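Long-range contacts in MlnD (Bacillus methylotrophicus, PDB 5IL5), which probably dehydrates beta-hydroxyacyl intermediates carried by an acyl carrier protein, as the dehydratase domain of a trans-AT polyketide synthase linked to macrolactin: residues A[89-93]-A[139-143]; A[109-114]-A[125-130]; A[153-157]-A[194-199]; A[179-185]-A[219-223]; A[265-269]-A[281-287]. One frame throughout, in Å; residues are numbered along the deposited sequence.

In the fold
Contacts 1 and 2 lie in the predicted N-terminal hotdog region, and contacts 4 and 5 in the C-terminal one. Contact 3 packs a short helix onto a strand of that second region. Along the chain, contact 2 is nested inside the loop closed by contact 1, and contacts 3 and 4 interlock. Contact 5 comes last. Contact 1 uses strand 134-140 and contact 2 its neighbour 122-128; their centres are 21 Å apart. Contacts 2 and 3 are the farthest pair, with centres 39 Å apart. Contacts 4 and 5 touch, because helix 215-229 packs on strands 266-272 and 278-286. Together they span a double hotdog, the fold of polyketide synthase dehydratases.

Contact 1 of 5, residues A[89-93]-A[139-143]; sequences PIIKL and RLELE
Leu93 and Leu140 lie side by side and point the same way from their strands. Their CD2 methyls do the touching, with Leu93 CD2 3.5 Å from Leu140 CD2. Leu140 CG stands beside its backbone N (chi1 -53°), and its CD2 branch then turns to the Leu93 side chain on the same face. Ile90 comes to this pair at a slant. Its CG2 branch reaches Leu140 CD2 at 4.0 Å. The other branch runs alongside Leu142, with Ile90 CD1 3.9 Å from Leu142 CD2. The group rests on helix 74-86, where Leu93 touches Ile75 and Ala78, and Ile90 touches Arg79. A sheet packed on a helix in this way is the core of a hotdog fold, and both segments belong to the predicted N-terminal one. Leu93 and Leu140 form a non-hydrogen-bonded antiparallel pair. Beside it, Glu141 N donates to Lys92 O at 3.0 Å, with a nearly straight N-H...O angle of 166°. Leu93 CA also faces Arg139 O at 3.3 Å. Lys92 and Glu141 meet by their chains. Glu141 OE1 lies against the aliphatic part of the lysine, 3.5 Å from Lys92 CD. The charges stay apart, with Lys92 NZ 5.8 Å from Glu141 OE1. Lys92 NZ bonds instead to Thr244 OG1, and the ammonium makes a cation-pi contact with Tyr147.

Contact 2 of 5, residues A[109-114]-A[125-130]; sequences EQIRIV and SIEKQS
Strands 111-114 and 125-128 run antiparallel at 149°, with Arg112-Glu127 and Val114-Ser125 as hydrogen-bonded pairs and Ile113-Ile126 as a non-hydrogen-bonded pair between them. They are the two arms of a beta hairpin in the predicted N-terminal hotdog region. Arg112 and Glu127 exchange two backbone bonds: Arg112 N to Glu127 O is 3.0 Å, and Glu127 N to Arg112 O is 2.7 Å. Val114 and Ser125 do the same. Past the strand ends the pairing goes on, since Gln129 N donates to Gln110 O at 2.7 Å. Ile113 and Ile126 point to one face, and Ile113 CD1 lies 3.9 Å from Ile126 CG1. Ile111 CG2 joins them, 3.8 Å from Ile126 CG2. Arg112, Val114, Ser125 and Glu127 point to the other face. There Arg112 and Glu127 form a salt bridge. CG of Arg112 sits between the backbone N and the carbonyl carbon (chi1 74°), and the chain then runs extended to NE, which brings the NE/NH2 edge of the guanidinium to Glu127 OE1. The two flat groups are turned 46° from each other. Val114 CG2 sits over one face of the guanidinium, offset toward its rim. Farther along, Ser130 OG donates to Glu109 OE1. Glu127 OE1 takes two bonds, one from Arg112 NE at 2.9 Å and one from Arg112 NH2 at 2.7 Å.

Contact 3 of 5, residues A[153-157]-A[194-199]; sequences HLEPF and RNGQVL
The first torsions of Phe157 and Leu199 place the ring and the methyls that meet here. Phe157 CG stands beside its backbone N (chi1 -58°), which lays the ring between Leu199 and Arg194. In Leu199, CG lies opposite the backbone N (chi1 -175°), and this sends its methyls toward Phe157 on the short helix 155-158. Leu199 CD2 meets Phe157 CB at 3.5 Å. The CB of Leu199 approaches the ring obliquely, 3.9 Å from Phe157 CD2. Leu154 crosses Leu199 at about a right angle, with Leu154 CD2 3.9 Å from Leu199 CD2. Arg194 lies on the side of the ring away from Leu199. Arg194 CZ is 5.0 Å from the Phe157 ring centroid, which makes at most a weak cation-pi attraction. The same guanidinium has the Pro156 carbonyl carbon over one face, and Arg194 NH2 lies 3.7 Å from Pro156 CB. Gln197 OE1 comes to the ring edge, 3.7 Å from Phe157 CZ. Leu154 and Leu199 also touch Tyr254 and Leu272, and Phe157 touches Val192. Arg194 and Gln197 are joined by two backbone bonds around Asn195-Gly196, both with positive phi. This is a tight beta-hairpin turn of type I', and the short helix packs beside it on the predicted C-terminal hotdog region.

Contact 4 of 5, residues A[179-185]-A[219-223]; sequences YSCSDSL and ESVYQ
Gln223 reaches from helix 215-229 to Tyr179 and to the backbone of Leu185. Strand 179-181, which pairs with strand 59-61 of the predicted N-terminal hotdog region, here meets a helix of the C-terminal one. From CB, the Gln223 chain sets out with CG beside the backbone N (chi1 -77°) and then runs extended. Gln223 CG lies 3.7 Å from Tyr179 CE1. Gln223 CD passes 3.8 Å from Tyr179 OH. At the tip, Gln223 NE2 uses both of its hydrogens, one to Tyr179 OH at 3.0 Å and the other to Leu185 O at 3.0 Å. Both acceptors lie close to the amide plane. Gln223 OE1 is held by Tyr171 OH, so the buried amide is fixed at both ends. Leu185 CD2 packs on Glu219 CB. The Tyr179 hydroxyl accepts from Gln223 and donates to Glu219. Ring and carboxylate are nearly coplanar, 7° apart, and Glu219 OE2 takes the bond on its anti side, 2.6 Å from Tyr179 OH.

Contact 5 of 5, residues A[265-269]-A[281-287]; sequences SAYDV and ELSGLVF
Tyr267 and Val269 pair with Leu285 and Leu282 on the buried face of a beta hairpin. The strands are antiparallel at 150°. Val269 N donates to Leu282 O at 2.6 Å, and Leu282 N returns a bond to Val269 O at 2.8 Å. Tyr267 and Leu285 are also bonded both ways. Leu285 O lies at the edge of the Tyr267 ring, in its plane, 3.6 Å from Tyr267 CD2. Val269 continues onto Val221 and Val225 of helix 215-229, and Leu282 onto Ile240. This is the sheet-on-helix core of the predicted C-terminal hotdog region. The other end is more open. Ser265 is exposed, and Ala266 and Val286 are partly so. Between Tyr267 and Val269 the register slips by one residue. Gly284 and Leu285 both face Tyr267, which makes a G1 beta bulge, and Gly284 has the positive phi of 55° expected there. Asp268 is partly exposed and serves the bulge. Its CG stands beside the backbone N (chi1 -75°), which turns OD1 to the backbone of the bulge. Gly284 N meets Asp268 OD1 nearly along its C-O axis at 2.7 Å. Ser283 OG adds a bond at 3.1 Å to the same Asp268 OD1, from above the carboxylate plane. Side chain and backbone thus both tie the bulge. The two donors would probably help offset the charge of Asp268, as Asp268 OD2 lies 5.3 Å from Glu281 OE2.

Contact 1 of 5, residues A[89-93]-A[139-143]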
# COMPACT_ATOMS: atom_id res chain seq x y z
N PRO A 89 -10.28 14.71 2.66
CA PRO A 89 -10.94 14.75 1.35
C PRO A 89 -10.19 15.63 0.37
O PRO A 89 -9.42 16.52 0.76
CB PRO A 89 -12.33 15.32 1.66
CG PRO A 89 -12.55 15.03 3.10
CD PRO A 89 -11.20 15.06 3.75
N ILE A 90 -10.41 15.37 -0.91
CA ILE A 90 -9.92 16.23 -1.98
C ILE A 90 -11.10 17.01 -2.51
O ILE A 90 -12.06 16.42 -3.03
CB ILE A 90 -9.23 15.41 -3.09
CG1 ILE A 90 -7.98 14.72 -2.54
CG2 ILE A 90 -8.87 16.31 -4.28
CD1 ILE A 90 -6.90 15.65 -1.99
N ILE A 91 -11.04 18.33 -2.40
CA ILE A 91 -12.12 19.20 -2.83
C ILE A 91 -11.83 19.84 -4.18
O ILE A 91 -12.72 19.96 -5.02
CB ILE A 91 -12.40 20.29 -1.77
CG1 ILE A 91 -12.81 19.68 -0.43
CG2 ILE A 91 -13.50 21.22 -2.26
CD1 ILE A 91 -14.03 18.77 -0.51
N LYS A 92 -10.59 20.24 -4.42
CA LYS A 92 -10.27 21.06 -5.58
C LYS A 92 -9.04 20.49 -6.26
O LYS A 92 -8.03 20.20 -5.61
CB LYS A 92 -10.04 22.51 -5.17
CG LYS A 92 -10.29 23.54 -6.27
CD LYS A 92 -10.21 24.96 -5.71
CE LYS A 92 -10.50 26.03 -6.75
NZ LYS A 92 -11.96 26.27 -6.96
N LEU A 93 -9.14 20.32 -7.57
CA LEU A 93 -8.01 19.91 -8.40
C LEU A 93 -7.78 21.03 -9.39
O LEU A 93 -8.74 21.60 -9.92
CB LEU A 93 -8.28 18.59 -9.12
CG LEU A 93 -8.61 17.44 -8.16
CD1 LEU A 93 -10.12 17.37 -7.91
CD2 LEU A 93 -8.08 16.10 -8.63
N ARG A 139 -2.82 18.85 -10.19
CA ARG A 139 -2.50 19.27 -8.84
C ARG A 139 -3.67 19.01 -7.91
O ARG A 139 -4.82 18.89 -8.33
CB ARG A 139 -2.14 20.75 -8.82
CG ARG A 139 -0.80 21.04 -9.43
CD ARG A 139 -0.45 22.49 -9.26
NE ARG A 139 -0.51 22.88 -7.86
CZ ARG A 139 0.40 22.56 -6.95
NH1 ARG A 139 1.47 21.85 -7.27
NH2 ARG A 139 0.24 22.97 -5.70
N LEU A 140 -3.35 18.95 -6.62
CA LEU A 140 -4.33 18.69 -5.58
C LEU A 140 -4.22 19.78 -4.53
O LEU A 140 -3.12 20.12 -4.08
CB LEU A 140 -4.10 17.32 -4.94
CG LEU A 140 -4.02 16.17 -5.94
CD1 LEU A 140 -3.28 14.98 -5.36
CD2 LEU A 140 -5.43 15.78 -6.35
N GLU A 141 -5.36 20.35 -4.17
CA GLU A 141 -5.41 21.27 -3.05
C GLU A 141 -5.51 20.46 -1.77
O GLU A 141 -6.43 19.65 -1.61
CB GLU A 141 -6.60 22.22 -3.18
CG GLU A 141 -6.89 22.98 -1.90
CD GLU A 141 -7.40 24.38 -2.13
OE1 GLU A 141 -7.75 24.72 -3.29
OE2 GLU A 141 -7.44 25.16 -1.15
N LEU A 142 -4.56 20.66 -0.86
CA LEU A 142 -4.53 19.91 0.39
C LEU A 142 -5.01 20.69 1.59
O LEU A 142 -5.41 20.08 2.59
CB LEU A 142 -3.11 19.38 0.65
CG LEU A 142 -2.53 18.47 -0.43
CD1 LEU A 142 -1.25 17.83 0.07
CD2 LEU A 142 -3.56 17.41 -0.84
N GLU A 143 -4.98 22.02 1.53
CA GLU A 143 -5.52 22.83 2.62
C GLU A 143 -7.01 23.00 2.32
O GLU A 143 -7.42 23.88 1.58
CB GLU A 143 -4.79 24.16 2.72
CG GLU A 143 -3.26 24.02 2.76
CD GLU A 143 -2.74 23.56 4.11
OE1 GLU A 143 -2.25 24.41 4.88
OE2 GLU A 143 -2.81 22.35 4.40

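Contact 2 of 5, residues A[109-114]-A[125-130]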
# COMPACT_ATOMS: atom_id res chain seq x y z
N GLU A 109 -1.39 -2.67 -20.32
CA GLU A 109 -0.36 -1.88 -19.67
C GLU A 109 -0.84 -1.52 -18.27
O GLU A 109 -1.90 -0.91 -18.11
CB GLU A 109 -0.04 -0.62 -20.48
CG GLU A 109 0.82 -0.85 -21.72
CD GLU A 109 2.19 -1.39 -21.39
OE1 GLU A 109 2.81 -0.88 -20.43
OE2 GLU A 109 2.66 -2.31 -22.08
N GLN A 110 -0.09 -1.93 -17.25
CA GLN A 110 -0.45 -1.63 -15.88
C GLN A 110 -0.35 -0.13 -15.63
O GLN A 110 0.63 0.51 -16.01
CB GLN A 110 0.45 -2.40 -14.92
CG GLN A 110 -0.16 -2.67 -13.55
CD GLN A 110 -1.28 -3.68 -13.59
OE1 GLN A 110 -2.40 -3.40 -13.15
NE2 GLN A 110 -1.00 -4.86 -14.12
N ILE A 111 -1.39 0.44 -15.01
CA ILE A 111 -1.48 1.89 -14.80
C ILE A 111 -1.29 2.19 -13.32
O ILE A 111 -1.84 1.51 -12.46
CB ILE A 111 -2.85 2.42 -15.28
CG1 ILE A 111 -3.06 2.09 -16.76
CG2 ILE A 111 -2.94 3.93 -15.04
CD1 ILE A 111 -4.51 1.86 -17.13
N ARG A 112 -0.52 3.24 -13.04
CA ARG A 112 -0.24 3.68 -11.68
C ARG A 112 -0.41 5.19 -11.59
O ARG A 112 -0.29 5.90 -12.60
CB ARG A 112 1.18 3.32 -11.25
CG ARG A 112 2.22 4.22 -11.89
CD ARG A 112 3.62 3.76 -11.64
NE ARG A 112 4.58 4.72 -12.17
CZ ARG A 112 5.86 4.75 -11.84
NH1 ARG A 112 6.33 3.86 -10.99
NH2 ARG A 112 6.66 5.67 -12.36
N ILE A 113 -0.64 5.68 -10.38
CA ILE A 113 -0.69 7.11 -10.11
C ILE A 113 0.40 7.45 -9.11
O ILE A 113 0.48 6.83 -8.04
CB ILE A 113 -2.08 7.54 -9.60
CG1 ILE A 113 -2.09 9.05 -9.31
CG2 ILE A 113 -2.47 6.76 -8.36
CD1 ILE A 113 -3.48 9.61 -9.10
N VAL A 114 1.22 8.44 -9.44
CA VAL A 114 2.28 8.93 -8.57
C VAL A 114 1.81 10.26 -8.00
O VAL A 114 1.27 11.10 -8.74
CB VAL A 114 3.61 9.10 -9.33
CG1 VAL A 114 4.71 9.61 -8.41
CG2 VAL A 114 4.02 7.78 -9.98
N SER A 125 0.61 12.22 -11.09
CA SER A 125 0.85 11.73 -12.43
C SER A 125 0.19 10.38 -12.54
O SER A 125 0.43 9.49 -11.71
CB SER A 125 2.34 11.59 -12.75
OG SER A 125 2.94 12.83 -13.05
N ILE A 126 -0.64 10.21 -13.56
CA ILE A 126 -1.21 8.92 -13.89
C ILE A 126 -0.40 8.41 -15.07
O ILE A 126 -0.34 9.06 -16.12
CB ILE A 126 -2.71 9.04 -14.23
CG1 ILE A 126 -3.45 9.65 -13.03
CG2 ILE A 126 -3.28 7.68 -14.58
CD1 ILE A 126 -4.92 9.93 -13.26
N GLU A 127 0.22 7.24 -14.90
CA GLU A 127 1.29 6.80 -15.78
C GLU A 127 1.08 5.35 -16.18
O GLU A 127 0.36 4.60 -15.51
CB GLU A 127 2.67 6.95 -15.11
CG GLU A 127 2.94 8.32 -14.48
CD GLU A 127 4.27 8.38 -13.73
OE1 GLU A 127 4.89 7.32 -13.52
OE2 GLU A 127 4.71 9.49 -13.36
N LYS A 128 1.69 4.98 -17.29
CA LYS A 128 2.02 3.58 -17.52
C LYS A 128 3.10 3.17 -16.53
O LYS A 128 4.09 3.89 -16.35
CB LYS A 128 2.51 3.33 -18.94
CG LYS A 128 1.47 3.47 -20.05
CD LYS A 128 2.02 2.93 -21.37
CE LYS A 128 1.00 3.03 -22.50
NZ LYS A 128 1.62 3.05 -23.86
N GLN A 129 2.91 2.02 -15.89
CA GLN A 129 3.92 1.55 -14.95
C GLN A 129 5.21 1.15 -15.66
O GLN A 129 6.30 1.29 -15.09
CB GLN A 129 3.36 0.38 -14.14
CG GLN A 129 4.27 -0.06 -13.03
CD GLN A 129 3.59 -1.00 -12.07
OE1 GLN A 129 3.07 -2.04 -12.46
NE2 GLN A 129 3.55 -0.61 -10.80
N SER A 130 5.11 0.63 -16.89
CA SER A 130 6.29 0.09 -17.55
C SER A 130 7.31 1.17 -17.88
O SER A 130 8.52 0.93 -17.76
CB SER A 130 5.88 -0.66 -18.82
OG SER A 130 5.29 0.22 -19.75

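Contact 3 of 5, residues A[153-157]-A[194-199]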
# COMPACT_ATOMS: atom_id res chain seq x y z
N HIS A 153 -29.51 29.39 -12.85
CA HIS A 153 -30.95 29.57 -12.96
C HIS A 153 -31.40 28.71 -14.13
O HIS A 153 -31.07 28.99 -15.29
CB HIS A 153 -31.25 31.06 -13.15
CG HIS A 153 -32.62 31.46 -12.69
ND1 HIS A 153 -33.39 32.39 -13.37
CD2 HIS A 153 -33.35 31.07 -11.62
CE1 HIS A 153 -34.53 32.55 -12.73
NE2 HIS A 153 -34.54 31.76 -11.67
N LEU A 154 -32.15 27.65 -13.83
CA LEU A 154 -32.50 26.66 -14.83
C LEU A 154 -33.72 27.04 -15.65
O LEU A 154 -33.92 26.48 -16.73
CB LEU A 154 -32.77 25.30 -14.19
CG LEU A 154 -31.64 24.62 -13.40
CD1 LEU A 154 -32.10 23.27 -12.87
CD2 LEU A 154 -30.40 24.45 -14.25
N GLU A 155 -34.54 27.97 -15.17
CA GLU A 155 -35.85 28.24 -15.77
C GLU A 155 -35.79 28.46 -17.27
O GLU A 155 -36.60 27.85 -17.99
CB GLU A 155 -36.49 29.43 -15.05
CG GLU A 155 -36.92 29.19 -13.58
CD GLU A 155 -37.17 27.74 -13.23
OE1 GLU A 155 -38.05 27.11 -13.86
OE2 GLU A 155 -36.49 27.24 -12.31
N PRO A 156 -34.89 29.29 -17.82
CA PRO A 156 -34.91 29.52 -19.27
C PRO A 156 -34.84 28.25 -20.10
O PRO A 156 -35.44 28.19 -21.18
CB PRO A 156 -33.66 30.38 -19.50
CG PRO A 156 -33.42 31.07 -18.22
CD PRO A 156 -34.07 30.29 -17.12
N PHE A 157 -34.12 27.23 -19.63
CA PHE A 157 -33.98 26.00 -20.40
C PHE A 157 -35.19 25.09 -20.21
O PHE A 157 -35.49 24.28 -21.09
CB PHE A 157 -32.69 25.29 -19.99
CG PHE A 157 -31.46 26.13 -20.19
CD1 PHE A 157 -31.06 27.04 -19.22
CD2 PHE A 157 -30.71 26.03 -21.35
CE1 PHE A 157 -29.95 27.83 -19.40
CE2 PHE A 157 -29.59 26.82 -21.53
CZ PHE A 157 -29.21 27.71 -20.56
N ARG A 194 -28.86 26.32 -26.53
CA ARG A 194 -29.13 27.65 -27.06
C ARG A 194 -27.92 28.56 -26.88
O ARG A 194 -27.37 28.64 -25.78
CB ARG A 194 -30.31 28.30 -26.35
CG ARG A 194 -31.39 27.34 -25.85
CD ARG A 194 -32.51 28.14 -25.20
NE ARG A 194 -31.94 29.14 -24.29
CZ ARG A 194 -32.65 30.02 -23.60
NH1 ARG A 194 -33.97 30.06 -23.68
NH2 ARG A 194 -32.01 30.87 -22.80
N ASN A 195 -27.53 29.26 -27.95
CA ASN A 195 -26.58 30.36 -27.86
C ASN A 195 -25.21 29.91 -27.36
O ASN A 195 -24.50 30.66 -26.69
CB ASN A 195 -27.13 31.47 -26.95
CG ASN A 195 -26.42 32.79 -27.14
OD1 ASN A 195 -26.22 33.26 -28.27
ND2 ASN A 195 -26.02 33.41 -26.03
N GLY A 196 -24.82 28.68 -27.71
CA GLY A 196 -23.57 28.14 -27.22
C GLY A 196 -23.64 27.76 -25.76
O GLY A 196 -22.63 27.81 -25.05
N GLN A 197 -24.83 27.39 -25.29
CA GLN A 197 -25.05 26.89 -23.95
C GLN A 197 -25.89 25.62 -24.06
O GLN A 197 -26.69 25.48 -24.99
CB GLN A 197 -25.77 27.94 -23.09
CG GLN A 197 -25.11 29.32 -23.10
CD GLN A 197 -25.96 30.38 -22.41
OE1 GLN A 197 -27.19 30.24 -22.31
NE2 GLN A 197 -25.31 31.43 -21.93
N VAL A 198 -25.68 24.68 -23.14
CA VAL A 198 -26.39 23.41 -23.19
C VAL A 198 -26.71 22.98 -21.77
O VAL A 198 -25.87 23.07 -20.87
CB VAL A 198 -25.56 22.32 -23.91
CG1 VAL A 198 -24.30 21.97 -23.13
CG2 VAL A 198 -26.40 21.07 -24.16
N LEU A 199 -27.95 22.53 -21.55
CA LEU A 199 -28.36 21.92 -20.29
C LEU A 199 -28.79 20.49 -20.57
O LEU A 199 -29.75 20.27 -21.32
CB LEU A 199 -29.49 22.72 -19.63
CG LEU A 199 -29.95 22.25 -18.25
CD1 LEU A 199 -28.83 22.36 -17.22
CD2 LEU A 199 -31.17 23.03 -17.79

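Contact 4 of 5, residues A[179-185]-A[219-223]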
# COMPACT_ATOMS: atom_id res chain seq x y z
N TYR A 179 -17.75 10.68 -31.54
CA TYR A 179 -17.69 10.19 -30.17
C TYR A 179 -18.79 9.17 -29.96
O TYR A 179 -19.96 9.44 -30.26
CB TYR A 179 -17.86 11.34 -29.16
CG TYR A 179 -18.09 10.89 -27.73
CD1 TYR A 179 -19.37 10.59 -27.27
CD2 TYR A 179 -17.04 10.78 -26.83
CE1 TYR A 179 -19.59 10.19 -25.97
CE2 TYR A 179 -17.25 10.39 -25.53
CZ TYR A 179 -18.53 10.09 -25.10
OH TYR A 179 -18.75 9.70 -23.80
N SER A 180 -18.43 8.00 -29.44
CA SER A 180 -19.40 7.03 -28.99
C SER A 180 -18.90 6.43 -27.69
O SER A 180 -17.73 6.60 -27.31
CB SER A 180 -19.65 5.93 -30.03
OG SER A 180 -18.47 5.18 -30.28
N CYS A 181 -19.79 5.74 -26.99
CA CYS A 181 -19.48 5.26 -25.65
C CYS A 181 -20.38 4.09 -25.32
O CYS A 181 -21.42 3.87 -25.94
CB CYS A 181 -19.65 6.39 -24.62
SG CYS A 181 -21.35 6.97 -24.41
N SER A 182 -19.94 3.32 -24.32
CA SER A 182 -20.72 2.21 -23.79
C SER A 182 -21.99 2.71 -23.12
O SER A 182 -22.04 3.82 -22.58
CB SER A 182 -19.86 1.42 -22.80
OG SER A 182 -19.45 2.23 -21.72
N ASP A 183 -23.03 1.87 -23.14
CA ASP A 183 -24.30 2.26 -22.52
C ASP A 183 -24.12 2.61 -21.05
O ASP A 183 -24.90 3.39 -20.50
CB ASP A 183 -25.32 1.13 -22.64
CG ASP A 183 -25.71 0.84 -24.07
OD1 ASP A 183 -25.37 1.64 -24.96
OD2 ASP A 183 -26.37 -0.20 -24.29
N SER A 184 -23.09 2.04 -20.41
CA SER A 184 -22.79 2.38 -19.03
C SER A 184 -22.39 3.83 -18.85
O SER A 184 -22.34 4.31 -17.71
CB SER A 184 -21.67 1.48 -18.51
OG SER A 184 -20.52 1.64 -19.32
N LEU A 185 -22.12 4.55 -19.94
CA LEU A 185 -21.77 5.97 -19.89
C LEU A 185 -22.82 6.85 -20.57
O LEU A 185 -22.56 8.02 -20.83
CB LEU A 185 -20.41 6.20 -20.52
CG LEU A 185 -19.22 5.68 -19.71
CD1 LEU A 185 -18.00 5.51 -20.58
CD2 LEU A 185 -18.93 6.65 -18.58
N GLU A 219 -18.77 11.84 -17.28
CA GLU A 219 -18.75 11.71 -18.73
C GLU A 219 -19.85 12.53 -19.39
O GLU A 219 -19.67 13.00 -20.52
CB GLU A 219 -18.87 10.24 -19.14
CG GLU A 219 -18.56 9.98 -20.60
CD GLU A 219 -17.15 10.38 -20.99
OE1 GLU A 219 -16.27 10.42 -20.11
OE2 GLU A 219 -16.93 10.66 -22.18
N SER A 220 -20.98 12.71 -18.72
CA SER A 220 -21.96 13.68 -19.20
C SER A 220 -21.34 15.06 -19.32
O SER A 220 -21.65 15.81 -20.26
CB SER A 220 -23.16 13.72 -18.25
OG SER A 220 -23.91 12.53 -18.33
N VAL A 221 -20.48 15.42 -18.37
CA VAL A 221 -19.76 16.69 -18.44
C VAL A 221 -19.00 16.79 -19.75
O VAL A 221 -19.09 17.79 -20.48
CB VAL A 221 -18.84 16.84 -17.22
CG1 VAL A 221 -17.79 17.95 -17.44
CG2 VAL A 221 -19.67 17.08 -15.96
N TYR A 222 -18.23 15.76 -20.07
CA TYR A 222 -17.46 15.76 -21.31
C TYR A 222 -18.39 15.76 -22.52
O TYR A 222 -18.15 16.48 -23.50
CB TYR A 222 -16.51 14.56 -21.34
CG TYR A 222 -15.52 14.59 -22.48
CD1 TYR A 222 -14.58 15.59 -22.56
CD2 TYR A 222 -15.47 13.58 -23.43
CE1 TYR A 222 -13.66 15.64 -23.57
CE2 TYR A 222 -14.54 13.61 -24.44
CZ TYR A 222 -13.64 14.64 -24.51
OH TYR A 222 -12.72 14.65 -25.53
N GLN A 223 -19.48 14.99 -22.46
CA GLN A 223 -20.41 14.93 -23.58
C GLN A 223 -21.01 16.30 -23.88
O GLN A 223 -21.14 16.69 -25.04
CB GLN A 223 -21.50 13.89 -23.29
CG GLN A 223 -21.05 12.45 -23.48
CD GLN A 223 -21.98 11.44 -22.83
OE1 GLN A 223 -23.14 11.73 -22.58
NE2 GLN A 223 -21.47 10.25 -22.56

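Contact 5 of 5, residues A[265-269]-A[281-287]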
# COMPACT_ATOMS: atom_id res chain seq x y z
N SER A 265 -11.91 29.06 -27.55
CA SER A 265 -12.45 27.72 -27.34
C SER A 265 -12.06 27.24 -25.94
O SER A 265 -11.28 26.31 -25.75
CB SER A 265 -11.96 26.77 -28.43
OG SER A 265 -12.75 26.88 -29.61
N ALA A 266 -12.65 27.91 -24.95
CA ALA A 266 -12.54 27.53 -23.54
C ALA A 266 -13.94 27.28 -23.00
O ALA A 266 -14.89 27.97 -23.37
CB ALA A 266 -11.86 28.62 -22.72
N TYR A 267 -14.07 26.30 -22.11
CA TYR A 267 -15.38 25.90 -21.62
C TYR A 267 -15.41 25.82 -20.10
O TYR A 267 -14.40 25.53 -19.44
CB TYR A 267 -15.78 24.58 -22.26
CG TYR A 267 -15.87 24.77 -23.75
CD1 TYR A 267 -17.08 25.05 -24.36
CD2 TYR A 267 -14.73 24.72 -24.54
CE1 TYR A 267 -17.16 25.26 -25.72
CE2 TYR A 267 -14.80 24.92 -25.89
CZ TYR A 267 -16.01 25.19 -26.48
OH TYR A 267 -16.08 25.39 -27.84
N ASP A 268 -16.58 26.12 -19.56
CA ASP A 268 -16.90 25.95 -18.15
C ASP A 268 -18.09 25.00 -18.06
O ASP A 268 -19.01 25.09 -18.88
CB ASP A 268 -17.26 27.29 -17.48
CG ASP A 268 -16.04 28.16 -17.22
OD1 ASP A 268 -14.91 27.68 -17.45
OD2 ASP A 268 -16.21 29.31 -16.79
N VAL A 269 -18.05 24.08 -17.11
CA VAL A 269 -19.10 23.08 -16.97
C VAL A 269 -19.51 22.97 -15.51
O VAL A 269 -18.72 23.20 -14.60
CB VAL A 269 -18.67 21.71 -17.52
CG1 VAL A 269 -19.91 20.86 -17.74
CG2 VAL A 269 -17.86 21.87 -18.79
N GLU A 281 -17.84 21.81 -10.38
CA GLU A 281 -17.53 22.81 -11.39
C GLU A 281 -16.26 22.37 -12.11
O GLU A 281 -15.27 22.03 -11.46
CB GLU A 281 -17.33 24.20 -10.76
CG GLU A 281 -16.94 25.30 -11.74
CD GLU A 281 -16.62 26.61 -11.06
OE1 GLU A 281 -16.57 26.63 -9.81
OE2 GLU A 281 -16.40 27.61 -11.78
N LEU A 282 -16.28 22.40 -13.44
CA LEU A 282 -15.06 22.29 -14.24
C LEU A 282 -14.91 23.57 -15.06
O LEU A 282 -15.67 23.82 -15.99
CB LEU A 282 -15.07 21.08 -15.17
CG LEU A 282 -14.63 19.76 -14.53
CD1 LEU A 282 -15.80 19.13 -13.82
CD2 LEU A 282 -14.03 18.84 -15.58
N SER A 283 -13.89 24.34 -14.72
CA SER A 283 -13.64 25.62 -15.35
C SER A 283 -12.50 25.51 -16.35
O SER A 283 -11.56 24.73 -16.18
CB SER A 283 -13.30 26.67 -14.28
OG SER A 283 -13.30 27.97 -14.83
N GLY A 284 -12.58 26.32 -17.40
CA GLY A 284 -11.50 26.47 -18.36
C GLY A 284 -11.01 25.18 -19.00
O GLY A 284 -9.79 25.00 -19.16
N LEU A 285 -11.92 24.30 -19.39
CA LEU A 285 -11.54 23.16 -20.22
C LEU A 285 -11.20 23.64 -21.62
O LEU A 285 -11.98 24.36 -22.25
CB LEU A 285 -12.69 22.14 -20.27
CG LEU A 285 -12.49 20.85 -21.09
CD1 LEU A 285 -13.37 19.72 -20.57
CD2 LEU A 285 -12.75 21.08 -22.58
N VAL A 286 -10.03 23.23 -22.12
CA VAL A 286 -9.53 23.64 -23.43
C VAL A 286 -9.04 22.41 -24.19
O VAL A 286 -8.29 21.60 -23.64
CB VAL A 286 -8.41 24.69 -23.32
CG1 VAL A 286 -8.12 25.29 -24.68
CG2 VAL A 286 -8.80 25.78 -22.33
N PHE A 287 -9.45 22.29 -25.45
CA PHE A 287 -9.01 21.17 -26.28
C PHE A 287 -7.64 21.45 -26.90
O PHE A 287 -7.38 22.54 -27.41
CB PHE A 287 -10.03 20.91 -27.39
CG PHE A 287 -11.23 20.15 -26.94
CD1 PHE A 287 -11.18 18.78 -26.76
CD2 PHE A 287 -12.42 20.81 -26.69
CE1 PHE A 287 -12.29 18.08 -26.35
CE2 PHE A 287 -13.54 20.11 -26.28
CZ PHE A 287 -13.47 18.74 -26.10